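Local coordinates for protein acetyltransferase (Agrobacterium tumefaciens, PDB 2DXQ) that probably transfers an acetyl group from acetyl-coenzyme A to an acceptor that is not known, as a putative member of the GNAT family of acetyltransferases, at residues Ile53-Glu58 with Val63-Leu68; Leu120-His125 with Ala131-Cys136; Ala11-Leu16 with Ala44-Pro49. All coordinates share one frame; numbering follows the deposited sequence.

Contact 1: Ile53-Glu58 with Val63-Leu68; sequences IFVATE and VATATL
Phe-54 and Ala-66 form a hydrogen-bonded pair in an antiparallel beta hairpin, part of the central sheet of this GNAT-family acetyltransferase. The axes of the two strand segments come within 4.6 Å. Phe-54 N donates to Ala-66 O (2.8 Å, 168° at the hydrogen). Phe-54 O takes two donors from opposite faces of its carbonyl plane. One is Ala-66 N, at 3.2 Å. The other is Thr-65 OG1, at 2.8 Å. With OG1 anti to the backbone N (chi1 -175°), the Thr-65 hydroxyl reaches across to the facing strand.

A classic beta bulge interrupts the regular pairing, because Val-63 and Ala-64 both face Ala-56. Val-63 N gives Ala-56 O a nearly straight bond, while the bond from Ala-64 N is weak.

Side chains pack on both faces of the hairpin. Phe-54 lies alongside Leu-68, with Leu-68 CD2 at the edge of the ring. Helix 98-112 covers this side, and His-105 meets Phe-54 edge-to-face. Ile-53, Val-55, Thr-65 and Thr-67 share the other face, where Leu-19 and Tyr-23 of helix 16-26 pack. There a methyl meets a hydroxyl: Ile-53 CG2 sits 3.4 Å from Thr-65 OG1.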
# COMPACT_ATOMS: atom_id res chain seq x y z
N ILE A 53 1.83 -12.75 3.82
CA ILE A 53 2.13 -13.30 2.50
C ILE A 53 1.32 -14.60 2.42
O ILE A 53 1.48 -15.48 3.27
CB ILE A 53 3.63 -13.66 2.33
CG1 ILE A 53 4.55 -12.45 2.55
CG2 ILE A 53 3.87 -14.28 0.93
CD1 ILE A 53 6.07 -12.83 2.73
N PHE A 54 0.45 -14.72 1.41
CA PHE A 54 -0.32 -15.93 1.21
C PHE A 54 0.28 -16.74 0.08
O PHE A 54 0.77 -16.16 -0.88
CB PHE A 54 -1.77 -15.60 0.90
CG PHE A 54 -2.51 -15.04 2.08
CD1 PHE A 54 -2.82 -15.86 3.16
CD2 PHE A 54 -2.86 -13.69 2.11
CE1 PHE A 54 -3.51 -15.34 4.28
CE2 PHE A 54 -3.53 -13.17 3.22
CZ PHE A 54 -3.86 -13.98 4.29
N VAL A 55 0.25 -18.07 0.20
CA VAL A 55 0.67 -18.98 -0.86
C VAL A 55 -0.41 -20.02 -1.17
O VAL A 55 -1.10 -20.48 -0.27
CB VAL A 55 2.01 -19.72 -0.54
CG1 VAL A 55 3.20 -18.76 -0.62
CG2 VAL A 55 1.97 -20.40 0.85
N ALA A 56 -0.57 -20.35 -2.45
CA ALA A 56 -1.29 -21.56 -2.83
C ALA A 56 -0.22 -22.60 -3.06
O ALA A 56 0.85 -22.29 -3.63
CB ALA A 56 -2.11 -21.34 -4.12
N THR A 57 -0.46 -23.82 -2.59
CA THR A 57 0.55 -24.86 -2.71
C THR A 57 -0.04 -26.03 -3.47
O THR A 57 -1.24 -26.28 -3.38
CB THR A 57 1.09 -25.37 -1.34
OG1 THR A 57 0.01 -25.91 -0.59
CG2 THR A 57 1.77 -24.24 -0.54
N GLU A 58 0.82 -26.71 -4.22
CA GLU A 58 0.45 -27.92 -4.94
C GLU A 58 1.49 -28.98 -4.57
O GLU A 58 2.68 -28.79 -4.82
CB GLU A 58 0.48 -27.60 -6.44
CG GLU A 58 -0.02 -28.71 -7.39
CD GLU A 58 0.45 -28.48 -8.80
OE1 GLU A 58 -0.27 -27.82 -9.58
OE2 GLU A 58 1.58 -28.94 -9.14
N VAL A 63 2.89 -22.36 -5.54
CA VAL A 63 2.65 -22.18 -6.97
C VAL A 63 2.01 -20.83 -7.30
O VAL A 63 1.90 -20.46 -8.47
CB VAL A 63 1.80 -23.32 -7.57
CG1 VAL A 63 2.60 -24.62 -7.62
CG2 VAL A 63 0.52 -23.54 -6.76
N ALA A 64 1.54 -20.13 -6.27
CA ALA A 64 1.08 -18.73 -6.43
C ALA A 64 1.25 -18.01 -5.12
O ALA A 64 1.30 -18.64 -4.06
CB ALA A 64 -0.38 -18.65 -6.88
N THR A 65 1.31 -16.69 -5.18
CA THR A 65 1.43 -15.90 -3.96
C THR A 65 0.82 -14.52 -4.18
O THR A 65 0.70 -14.04 -5.31
CB THR A 65 2.91 -15.77 -3.50
OG1 THR A 65 2.98 -15.08 -2.24
CG2 THR A 65 3.74 -15.02 -4.50
N ALA A 66 0.39 -13.92 -3.07
CA ALA A 66 -0.03 -12.51 -3.02
C ALA A 66 0.25 -12.03 -1.61
O ALA A 66 0.06 -12.79 -0.65
CB ALA A 66 -1.51 -12.39 -3.33
N THR A 67 0.65 -10.77 -1.48
CA THR A 67 0.92 -10.20 -0.17
C THR A 67 -0.17 -9.19 0.17
O THR A 67 -0.48 -8.30 -0.63
CB THR A 67 2.29 -9.52 -0.14
OG1 THR A 67 3.31 -10.48 -0.47
CG2 THR A 67 2.57 -8.85 1.24
N LEU A 68 -0.74 -9.33 1.36
CA LEU A 68 -1.77 -8.43 1.84
C LEU A 68 -1.17 -7.47 2.84
O LEU A 68 -0.45 -7.88 3.75
CB LEU A 68 -2.89 -9.23 2.53
CG LEU A 68 -4.03 -8.44 3.16
CD1 LEU A 68 -4.80 -7.61 2.11
CD2 LEU A 68 -4.94 -9.43 3.89

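Contact 2: Leu120-His125 with Ala131-Cys136; sequences LLTGRH and AFYESC
This is a buried strand-to-helix contact in which Leu-120 and Thr-122 of strand 117-122 meet Tyr-133 of helix 127-135. The strand lies at the edge of the sheet within its chain, and the following helix packs back on it. Both methyls of Leu-120 touch the tyrosine ring. Leu-120 CD2 makes a CH-pi contact over one face, 3.7 Å from the centroid of the Tyr-133 ring and 10° off the normal. Leu-120 CD1 reaches Tyr-133 CE1 at 3.4 Å. The CG of Leu-120 is anti to the backbone N (chi1 179°), which carries the fork out to the ring. The opposite face of the ring carries Phe-132 CD2, offset toward the rim. Thr-122 approaches obliquely, with its CB 4.0 Å from Tyr-133 CE2.

The polar link is indirect. A water hydrogen-bonds to Thr-122 OG1 (2.6 Å) and to Tyr-133 OH (2.9 Å), and it lies in the plane of the ring at its edge. Residues 120-122 also pair antiparallel with a strand of the second subunit, whose Phe-145 packs on Leu-120 and Thr-122. One leucine methyl thus covers a face of the tyrosine ring, while the water gives the hydroxyl of this buried residue a polar partner and joins it to the end of the strand.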
# COMPACT_ATOMS: atom_id res chain seq x y z
N LEU A 120 -5.05 -2.20 -5.52
CA LEU A 120 -3.96 -2.89 -6.17
C LEU A 120 -3.52 -2.06 -7.36
O LEU A 120 -4.36 -1.52 -8.06
CB LEU A 120 -4.41 -4.28 -6.62
CG LEU A 120 -3.36 -5.12 -7.35
CD1 LEU A 120 -3.48 -6.59 -6.97
CD2 LEU A 120 -3.46 -4.92 -8.85
N LEU A 121 -2.20 -1.96 -7.56
CA LEU A 121 -1.62 -1.26 -8.69
C LEU A 121 -0.79 -2.23 -9.51
O LEU A 121 0.04 -2.96 -8.97
CB LEU A 121 -0.71 -0.12 -8.21
CG LEU A 121 -1.42 1.15 -7.76
CD1 LEU A 121 -0.42 2.31 -7.71
CD2 LEU A 121 -2.54 1.49 -8.73
N THR A 122 -1.03 -2.25 -10.81
CA THR A 122 -0.25 -3.12 -11.66
C THR A 122 0.37 -2.33 -12.82
O THR A 122 -0.17 -1.35 -13.29
CB THR A 122 -1.06 -4.36 -12.13
OG1 THR A 122 -0.18 -5.27 -12.82
CG2 THR A 122 -2.21 -3.97 -13.04
N GLY A 123 1.57 -2.73 -13.21
CA GLY A 123 2.29 -1.97 -14.23
C GLY A 123 2.29 -2.81 -15.48
O GLY A 123 2.96 -2.48 -16.48
N ARG A 124 1.56 -3.92 -15.40
CA ARG A 124 1.49 -4.85 -16.51
C ARG A 124 0.75 -4.25 -17.71
O ARG A 124 -0.35 -3.71 -17.58
CB ARG A 124 0.86 -6.18 -16.09
CG ARG A 124 1.70 -7.01 -15.12
CD ARG A 124 3.02 -7.50 -15.73
NE ARG A 124 2.82 -8.44 -16.83
CZ ARG A 124 2.64 -9.76 -16.69
NH1 ARG A 124 2.65 -10.31 -15.48
NH2 ARG A 124 2.46 -10.52 -17.76
N HIS A 125 1.41 -4.37 -18.85
CA HIS A 125 0.97 -3.99 -20.20
C HIS A 125 -0.13 -4.92 -20.71
O HIS A 125 -0.86 -4.58 -21.65
CB HIS A 125 2.18 -4.21 -21.08
CG HIS A 125 2.92 -5.47 -20.73
ND1 HIS A 125 3.77 -5.56 -19.65
CD2 HIS A 125 2.86 -6.71 -21.26
CE1 HIS A 125 4.23 -6.79 -19.55
NE2 HIS A 125 3.70 -7.51 -20.52
N ALA A 131 -7.75 -8.27 -16.92
CA ALA A 131 -8.96 -9.11 -16.88
C ALA A 131 -8.90 -10.05 -15.67
O ALA A 131 -9.92 -10.33 -15.03
CB ALA A 131 -9.07 -9.94 -18.16
N PHE A 132 -7.70 -10.55 -15.39
CA PHE A 132 -7.51 -11.44 -14.25
C PHE A 132 -7.92 -10.73 -12.98
O PHE A 132 -8.64 -11.30 -12.17
CB PHE A 132 -6.05 -11.94 -14.14
CG PHE A 132 -5.72 -12.50 -12.79
CD1 PHE A 132 -6.20 -13.76 -12.41
CD2 PHE A 132 -4.95 -11.76 -11.88
CE1 PHE A 132 -5.92 -14.28 -11.13
CE2 PHE A 132 -4.67 -12.27 -10.60
CZ PHE A 132 -5.15 -13.53 -10.22
N TYR A 133 -7.46 -9.49 -12.79
CA TYR A 133 -7.83 -8.77 -11.58
C TYR A 133 -9.33 -8.51 -11.49
O TYR A 133 -9.91 -8.58 -10.40
CB TYR A 133 -7.00 -7.49 -11.40
CG TYR A 133 -5.57 -7.80 -11.01
CD1 TYR A 133 -5.29 -8.56 -9.86
CD2 TYR A 133 -4.50 -7.38 -11.80
CE1 TYR A 133 -3.97 -8.87 -9.51
CE2 TYR A 133 -3.17 -7.67 -11.44
CZ TYR A 133 -2.92 -8.42 -10.29
OH TYR A 133 -1.62 -8.73 -9.93
N GLU A 134 -9.96 -8.21 -12.63
CA GLU A 134 -11.41 -8.03 -12.64
C GLU A 134 -12.12 -9.32 -12.21
O GLU A 134 -13.10 -9.28 -11.49
CB GLU A 134 -11.89 -7.55 -14.00
CG GLU A 134 -11.42 -6.10 -14.28
CD GLU A 134 -11.68 -5.62 -15.69
OE1 GLU A 134 -11.92 -6.47 -16.58
OE2 GLU A 134 -11.63 -4.39 -15.91
N SER A 135 -11.58 -10.46 -12.63
CA SER A 135 -12.15 -11.76 -12.28
C SER A 135 -12.01 -12.08 -10.79
O SER A 135 -12.72 -12.95 -10.27
CB SER A 135 -11.53 -12.88 -13.13
OG SER A 135 -10.24 -13.26 -12.70
N CYS A 136 -11.12 -11.35 -10.10
CA CYS A 136 -10.95 -11.47 -8.65
C CYS A 136 -11.91 -10.58 -7.89
O CYS A 136 -11.97 -10.62 -6.65
CB CYS A 136 -9.50 -11.13 -8.24
SG CYS A 136 -8.28 -12.30 -8.84
O HOH W 1 0.46 -7.36 -11.44

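Contact 3: Ala11-Leu16 with Ala44-Pro49; sequences AGPGDL and AMLAQP
Leu-46 bridges to the loop of Ala-11, Gly-12 and Pro-13 with its two methyl groups. Leu-46 CD2 lies 3.8 Å from Ala-11 O. Leu-46 CD1 comes to 4.1 Å from Pro-13 N and 4.2 Å from Gly-12 C, and it also meets the proline ring at Pro-13 CD (4.4 Å). No hydrogen bond crosses between the two segments. The contact is a small one, with 105 Å² buried in total, and it lies at the surface. The leucine side chain is extended, with CG anti to the carbonyl carbon (chi1 -69°) and CD1 carried on past it (chi2 -179°). This sends both methyls from the helix toward the loop backbone.

The next shell holds the loop in shape. Gly-12 N donates to Asp-15 OD2 at 2.8 Å, using the anti lone pair of that oxygen. In return, Asp-15 N donates to Gly-12 O at 3.0 Å. The two bonds fold residues 12-15 into a compact turn. The same carboxylate oxygen, OD2, forms a salt bridge with Arg-9, which ties the turn to strand 6-10. On the helix side, Gln-48 N bonds to Met-45 O as the chain turns out of the last helical residues.

Further out, Leu-16 packs on Thr-35, Ala-38 and Phe-42 of helix 35-47. Met-45, a selenomethionine, rests on Ile-53 of strand 51-58. The contact thus sets the loop between strand 6-10 and helix 16-26 against the C-terminal end of helix 35-47, beside strand 51-58.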
# COMPACT_ATOMS: atom_id res chain seq x y z
N ALA A 11 2.30 -17.77 4.49
CA ALA A 11 3.69 -18.21 4.46
C ALA A 11 4.30 -18.13 5.85
O ALA A 11 3.85 -17.34 6.70
CB ALA A 11 4.51 -17.37 3.48
N GLY A 12 5.32 -18.94 6.08
CA GLY A 12 6.06 -18.94 7.34
C GLY A 12 7.51 -19.28 7.07
O GLY A 12 7.93 -19.33 5.92
N PRO A 13 8.29 -19.55 8.15
CA PRO A 13 9.74 -19.74 8.09
C PRO A 13 10.25 -20.53 6.86
O PRO A 13 10.95 -19.97 6.00
CB PRO A 13 10.02 -20.52 9.39
CG PRO A 13 9.03 -19.97 10.35
CD PRO A 13 7.77 -19.70 9.52
N GLY A 14 9.86 -21.79 6.77
CA GLY A 14 10.36 -22.68 5.72
C GLY A 14 9.97 -22.35 4.29
O GLY A 14 10.42 -23.01 3.35
N ASP A 15 9.15 -21.32 4.11
CA ASP A 15 8.62 -21.00 2.79
C ASP A 15 9.52 -20.11 1.95
O ASP A 15 9.25 -19.87 0.78
CB ASP A 15 7.23 -20.36 2.91
CG ASP A 15 6.19 -21.36 3.38
OD1 ASP A 15 6.22 -22.51 2.88
OD2 ASP A 15 5.37 -21.02 4.23
N LEU A 16 10.60 -19.62 2.55
CA LEU A 16 11.43 -18.63 1.87
C LEU A 16 12.01 -19.09 0.53
O LEU A 16 11.90 -18.34 -0.45
CB LEU A 16 12.50 -18.05 2.83
CG LEU A 16 13.33 -16.89 2.29
CD1 LEU A 16 12.46 -15.77 1.70
CD2 LEU A 16 14.24 -16.35 3.43
N ALA A 44 11.50 -9.66 9.01
CA ALA A 44 10.84 -8.37 9.21
C ALA A 44 9.42 -8.40 8.66
O ALA A 44 8.51 -7.80 9.24
CB ALA A 44 11.63 -7.25 8.57
N MSE A 45 9.24 -9.07 7.52
CA MSE A 45 7.92 -9.21 6.91
C MSE A 45 6.99 -10.03 7.78
O MSE A 45 5.82 -9.67 8.00
CB MSE A 45 8.04 -9.83 5.51
CG MSE A 45 8.69 -8.89 4.50
SE MSE A 45 8.81 -9.66 2.73
CE MSE A 45 6.99 -9.27 2.16
N LEU A 46 7.51 -11.14 8.30
CA LEU A 46 6.74 -12.03 9.15
C LEU A 46 6.33 -11.32 10.45
O LEU A 46 5.26 -11.58 11.00
CB LEU A 46 7.53 -13.32 9.41
CG LEU A 46 7.71 -14.26 8.21
CD1 LEU A 46 8.49 -15.50 8.63
CD2 LEU A 46 6.41 -14.69 7.54
N ALA A 47 7.17 -10.38 10.88
CA ALA A 47 6.94 -9.60 12.10
C ALA A 47 6.07 -8.36 11.88
O ALA A 47 5.58 -7.75 12.85
CB ALA A 47 8.27 -9.19 12.70
N GLN A 48 5.86 -7.97 10.62
CA GLN A 48 5.20 -6.70 10.31
C GLN A 48 3.69 -6.76 10.59
O GLN A 48 2.97 -7.54 9.97
CB GLN A 48 5.45 -6.30 8.85
CG GLN A 48 4.70 -5.03 8.39
CD GLN A 48 5.34 -3.72 8.85
OE1 GLN A 48 6.41 -3.71 9.47
NE2 GLN A 48 4.70 -2.60 8.52
N PRO A 49 3.21 -5.92 11.53
CA PRO A 49 1.79 -5.88 11.80
C PRO A 49 0.97 -5.60 10.54
O PRO A 49 1.24 -4.64 9.81
CB PRO A 49 1.66 -4.72 12.79
CG PRO A 49 2.98 -4.67 13.46
CD PRO A 49 3.96 -4.98 12.38

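Contacts 1 and 2 are buried and contact 3 lies at the surface. Contact 1 pairs two neighbouring strands, so backbone hydrogen bonds dominate it. Contact 2 sets a helix against the far edge of the same sheet through a ring, methyls and one water. Contact 3 lays leucine methyls against a loop backbone, with no hydrogen bond between its two segments. Contacts 1 and 3 meet directly: Ile-53 O probably accepts a hydrogen bond from Ala-11 N at 2.7 Å, and Ile-53 packs on Met-45. Contacts 2 and 3 lie on opposite sides of the chain's centre, about 25 Å apart between centres, yet both touch the second subunit.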